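Local coordinates for protein FkbI (Streptomyces hygroscopicus, PDB 1R2J), which binds FAD and probably acts as an acyl-ACP dehydrogenase in making the methoxymalonyl extender unit of the polyketide FK520, at residues G58-R72 with S228-C240. Residues are numbered along the deposited sequence; the frame is centred on the assembly and turned at random.
Sequences GEFTAHVGSLCSSLR and SVAWGCVGILRAC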
loop_
_atom_site.group_PDB
_atom_site.type_symbol
_atom_site.label_atom_id
_atom_site.label_comp_id
_atom_site.label_asym_id
_atom_site.label_seq_id
_atom_site.Cartn_x
_atom_site.Cartn_y
_atom_site.Cartn_z
ATOM N N GLY A 58 -3.000 -3.003 -11.646
ATOM C CA GLY A 58 -1.605 -3.114 -11.245
ATOM C C GLY A 58 -0.698 -2.128 -11.957
ATOM O O GLY A 58 0.062 -1.395 -11.321
ATOM N N GLU A 59 -0.760 -2.116 -13.285
ATOM C CA GLU A 59 0.056 -1.190 -14.055
ATOM C C GLU A 59 -0.346 0.240 -13.720
ATOM O O GLU A 59 0.485 1.142 -13.743
ATOM C CB GLU A 59 -0.100 -1.468 -15.553
ATOM C CG GLU A 59 0.239 -2.919 -15.896
ATOM C CD GLU A 59 0.345 -3.190 -17.384
ATOM O OE1 GLU A 59 -0.536 -2.729 -18.142
ATOM O OE2 GLU A 59 1.307 -3.882 -17.790
ATOM N N PHE A 60 -1.617 0.444 -13.387
ATOM C CA PHE A 60 -2.084 1.777 -13.028
ATOM C C PHE A 60 -1.448 2.172 -11.695
ATOM O O PHE A 60 -1.025 3.319 -11.509
ATOM C CB PHE A 60 -3.616 1.807 -12.910
ATOM C CG PHE A 60 -4.155 3.087 -12.318
ATOM C CD1 PHE A 60 -3.758 4.327 -12.819
ATOM C CD2 PHE A 60 -5.049 3.052 -11.252
ATOM C CE1 PHE A 60 -4.243 5.513 -12.260
ATOM C CE2 PHE A 60 -5.541 4.226 -10.687
ATOM C CZ PHE A 60 -5.137 5.461 -11.190
ATOM N N THR A 61 -1.381 1.206 -10.781
ATOM C CA THR A 61 -0.799 1.408 -9.460
ATOM C C THR A 61 0.701 1.669 -9.610
ATOM O O THR A 61 1.269 2.508 -8.913
ATOM C CB THR A 61 -1.033 0.164 -8.563
ATOM O OG1 THR A 61 -2.440 -0.012 -8.361
ATOM C CG2 THR A 61 -0.351 0.327 -7.201
ATOM N N ALA A 62 1.325 0.950 -10.537
ATOM C CA ALA A 62 2.749 1.111 -10.807
ATOM C C ALA A 62 3.000 2.532 -11.296
ATOM O O ALA A 62 3.932 3.196 -10.852
ATOM C CB ALA A 62 3.208 0.097 -11.869
ATOM N N HIS A 63 2.158 3.004 -12.212
ATOM C CA HIS A 63 2.326 4.351 -12.751
ATOM C C HIS A 63 2.177 5.419 -11.665
ATOM O O HIS A 63 2.943 6.384 -11.625
ATOM C CB HIS A 63 1.325 4.608 -13.880
ATOM C CG HIS A 63 1.498 5.941 -14.536
ATOM N ND1 HIS A 63 0.699 7.026 -14.243
ATOM C CD2 HIS A 63 2.407 6.375 -15.440
ATOM C CE1 HIS A 63 1.108 8.071 -14.939
ATOM N NE2 HIS A 63 2.143 7.703 -15.672
ATOM N N VAL A 64 1.191 5.258 -10.789
ATOM C CA VAL A 64 1.011 6.223 -9.710
ATOM C C VAL A 64 2.238 6.147 -8.795
ATOM O O VAL A 64 2.734 7.167 -8.320
ATOM C CB VAL A 64 -0.265 5.926 -8.891
ATOM C CG1 VAL A 64 -0.384 6.921 -7.731
ATOM C CG2 VAL A 64 -1.483 6.013 -9.791
ATOM N N GLY A 65 2.727 4.932 -8.559
ATOM C CA GLY A 65 3.903 4.775 -7.723
ATOM C C GLY A 65 5.100 5.535 -8.282
ATOM O O GLY A 65 5.894 6.104 -7.530
ATOM N N SER A 66 5.223 5.553 -9.608
ATOM C CA SER A 66 6.327 6.237 -10.268
ATOM C C SER A 66 6.248 7.751 -10.098
ATOM O O SER A 66 7.238 8.454 -10.298
ATOM C CB SER A 66 6.343 5.897 -11.763
ATOM O OG SER A 66 5.325 6.603 -12.465
ATOM N N LEU A 67 5.070 8.245 -9.728
ATOM C CA LEU A 67 4.858 9.683 -9.538
ATOM C C LEU A 67 4.999 10.104 -8.074
ATOM O O LEU A 67 5.721 11.048 -7.753
ATOM C CB LEU A 67 3.463 10.074 -10.033
ATOM C CG LEU A 67 3.121 9.756 -11.489
ATOM C CD1 LEU A 67 1.638 10.031 -11.734
ATOM C CD2 LEU A 67 3.993 10.589 -12.417
ATOM N N CYS A 68 4.293 9.402 -7.194
ATOM C CA CYS A 68 4.324 9.692 -5.766
ATOM C C CYS A 68 3.912 8.437 -5.016
ATOM O O CYS A 68 2.800 7.942 -5.198
ATOM C CB CYS A 68 3.356 10.837 -5.439
ATOM S SG CYS A 68 3.057 11.059 -3.676
ATOM N N SER A 69 4.796 7.921 -4.168
ATOM C CA SER A 69 4.483 6.702 -3.428
ATOM C C SER A 69 3.562 6.940 -2.230
ATOM O O SER A 69 2.998 5.994 -1.690
ATOM C CB SER A 69 5.775 5.996 -2.985
ATOM O OG SER A 69 6.540 5.587 -4.118
ATOM N N SER A 70 3.422 8.194 -1.800
ATOM C CA SER A 70 2.509 8.499 -0.695
ATOM C C SER A 70 1.093 8.329 -1.256
ATOM O O SER A 70 0.230 7.686 -0.646
ATOM C CB SER A 70 2.679 9.941 -0.203
ATOM O OG SER A 70 3.830 10.102 0.601
ATOM N N LEU A 71 0.863 8.910 -2.428
ATOM C CA LEU A 71 -0.435 8.806 -3.075
ATOM C C LEU A 71 -0.718 7.332 -3.356
ATOM O O LEU A 71 -1.833 6.853 -3.135
ATOM C CB LEU A 71 -0.442 9.611 -4.380
ATOM C CG LEU A 71 -1.710 9.553 -5.239
ATOM C CD1 LEU A 71 -2.918 9.992 -4.418
ATOM C CD2 LEU A 71 -1.537 10.464 -6.457
ATOM N N ARG A 72 0.305 6.621 -3.828
ATOM C CA ARG A 72 0.197 5.197 -4.142
ATOM C C ARG A 72 -0.206 4.425 -2.886
ATOM O O ARG A 72 -1.017 3.499 -2.946
ATOM C CB ARG A 72 1.544 4.686 -4.659
ATOM C CG ARG A 72 1.510 3.410 -5.500
ATOM C CD ARG A 72 1.419 2.141 -4.674
ATOM N NE ARG A 72 2.253 2.119 -3.472
ATOM C CZ ARG A 72 3.558 2.372 -3.421
ATOM N NH1 ARG A 72 4.246 2.696 -4.516
ATOM N NH2 ARG A 72 4.188 2.272 -2.254
ATOM N N SER A 228 -0.521 -4.865 -4.269
ATOM C CA SER A 228 -0.480 -3.440 -4.542
ATOM C C SER A 228 0.911 -2.870 -4.285
ATOM O O SER A 228 1.413 -2.074 -5.071
ATOM C CB SER A 228 -1.515 -2.715 -3.677
ATOM O OG SER A 228 -1.663 -1.371 -4.098
ATOM N N VAL A 229 1.530 -3.270 -3.181
ATOM C CA VAL A 229 2.866 -2.787 -2.869
ATOM C C VAL A 229 3.835 -3.256 -3.942
ATOM O O VAL A 229 4.722 -2.505 -4.345
ATOM C CB VAL A 229 3.356 -3.287 -1.496
ATOM C CG1 VAL A 229 4.874 -3.072 -1.363
ATOM C CG2 VAL A 229 2.628 -2.535 -0.383
ATOM N N ALA A 230 3.657 -4.490 -4.410
ATOM C CA ALA A 230 4.535 -5.038 -5.444
ATOM C C ALA A 230 4.472 -4.169 -6.711
ATOM O O ALA A 230 5.498 -3.810 -7.278
ATOM C CB ALA A 230 4.138 -6.485 -5.756
ATOM N N TRP A 231 3.263 -3.819 -7.139
ATOM C CA TRP A 231 3.099 -2.980 -8.321
ATOM C C TRP A 231 3.606 -1.575 -8.021
ATOM O O TRP A 231 4.149 -0.905 -8.894
ATOM C CB TRP A 231 1.626 -2.923 -8.758
ATOM C CG TRP A 231 1.191 -4.123 -9.537
ATOM C CD1 TRP A 231 0.328 -5.102 -9.127
ATOM C CD2 TRP A 231 1.593 -4.474 -10.871
ATOM N NE1 TRP A 231 0.167 -6.038 -10.126
ATOM C CE2 TRP A 231 0.932 -5.678 -11.204
ATOM C CE3 TRP A 231 2.447 -3.887 -11.816
ATOM C CZ2 TRP A 231 1.097 -6.306 -12.442
ATOM C CZ3 TRP A 231 2.610 -4.515 -13.050
ATOM C CH2 TRP A 231 1.936 -5.712 -13.348
ATOM N N GLY A 232 3.433 -1.140 -6.779
ATOM C CA GLY A 232 3.903 0.176 -6.401
ATOM C C GLY A 232 5.411 0.232 -6.583
ATOM O O GLY A 232 5.958 1.235 -7.061
ATOM N N CYS A 233 6.086 -0.854 -6.218
ATOM C CA CYS A 233 7.542 -0.918 -6.342
ATOM C C CYS A 233 7.996 -0.941 -7.785
ATOM O O CYS A 233 9.068 -0.436 -8.110
ATOM C CB CYS A 233 8.086 -2.128 -5.590
ATOM S SG CYS A 233 7.830 -1.961 -3.810
ATOM N N VAL A 234 7.193 -1.548 -8.650
ATOM C CA VAL A 234 7.518 -1.551 -10.070
ATOM C C VAL A 234 7.519 -0.076 -10.489
ATOM O O VAL A 234 8.345 0.348 -11.290
ATOM C CB VAL A 234 6.456 -2.308 -10.903
ATOM C CG1 VAL A 234 6.752 -2.156 -12.395
ATOM C CG2 VAL A 234 6.455 -3.780 -10.524
ATOM N N GLY A 235 6.585 0.699 -9.930
ATOM C CA GLY A 235 6.498 2.118 -10.249
ATOM C C GLY A 235 7.744 2.867 -9.810
ATOM O O GLY A 235 8.279 3.708 -10.546
ATOM N N ILE A 236 8.218 2.551 -8.606
ATOM C CA ILE A 236 9.419 3.180 -8.086
ATOM C C ILE A 236 10.599 2.877 -9.020
ATOM O O ILE A 236 11.404 3.764 -9.329
ATOM C CB ILE A 236 9.727 2.678 -6.663
ATOM C CG1 ILE A 236 8.574 3.080 -5.726
ATOM C CG2 ILE A 236 11.053 3.256 -6.183
ATOM C CD1 ILE A 236 8.727 2.604 -4.283
ATOM N N LEU A 237 10.696 1.629 -9.472
ATOM C CA LEU A 237 11.774 1.245 -10.383
ATOM C C LEU A 237 11.641 2.011 -11.696
ATOM O O LEU A 237 12.644 2.413 -12.283
ATOM C CB LEU A 237 11.758 -0.264 -10.632
ATOM C CG LEU A 237 12.338 -1.081 -9.466
ATOM C CD1 LEU A 237 11.859 -2.513 -9.523
ATOM C CD2 LEU A 237 13.865 -1.005 -9.504
ATOM N N ARG A 238 10.408 2.223 -12.152
ATOM C CA ARG A 238 10.183 2.988 -13.386
ATOM C C ARG A 238 10.726 4.403 -13.220
ATOM O O ARG A 238 11.437 4.914 -14.089
ATOM C CB ARG A 238 8.688 3.095 -13.727
ATOM C CG ARG A 238 8.041 1.851 -14.320
ATOM C CD ARG A 238 6.583 2.142 -14.713
ATOM N NE ARG A 238 5.884 0.947 -15.192
ATOM C CZ ARG A 238 4.596 0.909 -15.527
ATOM N NH1 ARG A 238 3.845 2.005 -15.442
ATOM N NH2 ARG A 238 4.057 -0.227 -15.947
ATOM N N ALA A 239 10.378 5.044 -12.108
ATOM C CA ALA A 239 10.838 6.411 -11.855
ATOM C C ALA A 239 12.358 6.483 -11.747
ATOM O O ALA A 239 12.987 7.421 -12.254
ATOM C CB ALA A 239 10.203 6.958 -10.582
ATOM N N CYS A 240 12.949 5.493 -11.083
ATOM C CA CYS A 240 14.398 5.470 -10.920
ATOM C C CYS A 240 15.108 5.210 -12.245
ATOM O O CYS A 240 16.103 5.865 -12.557
ATOM C CB CYS A 240 14.811 4.413 -9.895
ATOM S SG CYS A 240 14.315 4.840 -8.214
HETATM O O HOH W 1 1.104 2.001 -16.329
HETATM O O HOH W 2 -3.385 -0.973 -6.069
#
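Trp231 lays one face of its indole on the backbone of Gly58: Gly58 CA stands 3.3 Å from the centroid of the five-membered ring and only 5° off its normal, a CH-pi contact made without any intervening side chain. CG anti to the carbonyl carbon (chi1 -80°) sets the indole against Gly58, and the CG methylene of Glu59 runs beside the six-membered ring. Replacing Trp231 by an alanine is likely to uncover Gly58 and leave the Glu59 CG methylene without the ring beside it.

Knobs-into-holes packing continues at Ala62, whose methyl group sits among Trp231, Val234, Gly235 and Arg238. Here backbone meets backbone, Ala62 CA lying 3.9 Å from Gly235 CA, and Ala62 CA makes a CA-H...O contact of 3.1 Å with Trp231 O. Gly65 and Gly232 also face across this line, and Arg72, bent at chi2 and chi3, folds its chain over Gly232, bringing NH1 3.2 Å from Gly232 CA.

Polar links run through water. Arg238, extended from CG to NE, spreads its guanidinium over Ala62 CB, and one water takes a bond from Arg238 NH1 while donating to Glu59 O. A second water joins Thr61 OG1, which also hydrogen-bonds to the carbonyl oxygen of Asn57, to Ser228 OG.

Segments 58-67 and 228-240, from the N- and C-terminal domains of the acyl-CoA dehydrogenase fold, thus cross at -48° with axes 6.5 Å apart. The Arg72 side chain lies about 8 Å from the bound FAD. This close approach rests on side-chain-less Gly58, Gly65, Gly232 and Gly235 and on small Ala62, while water carries the polar links.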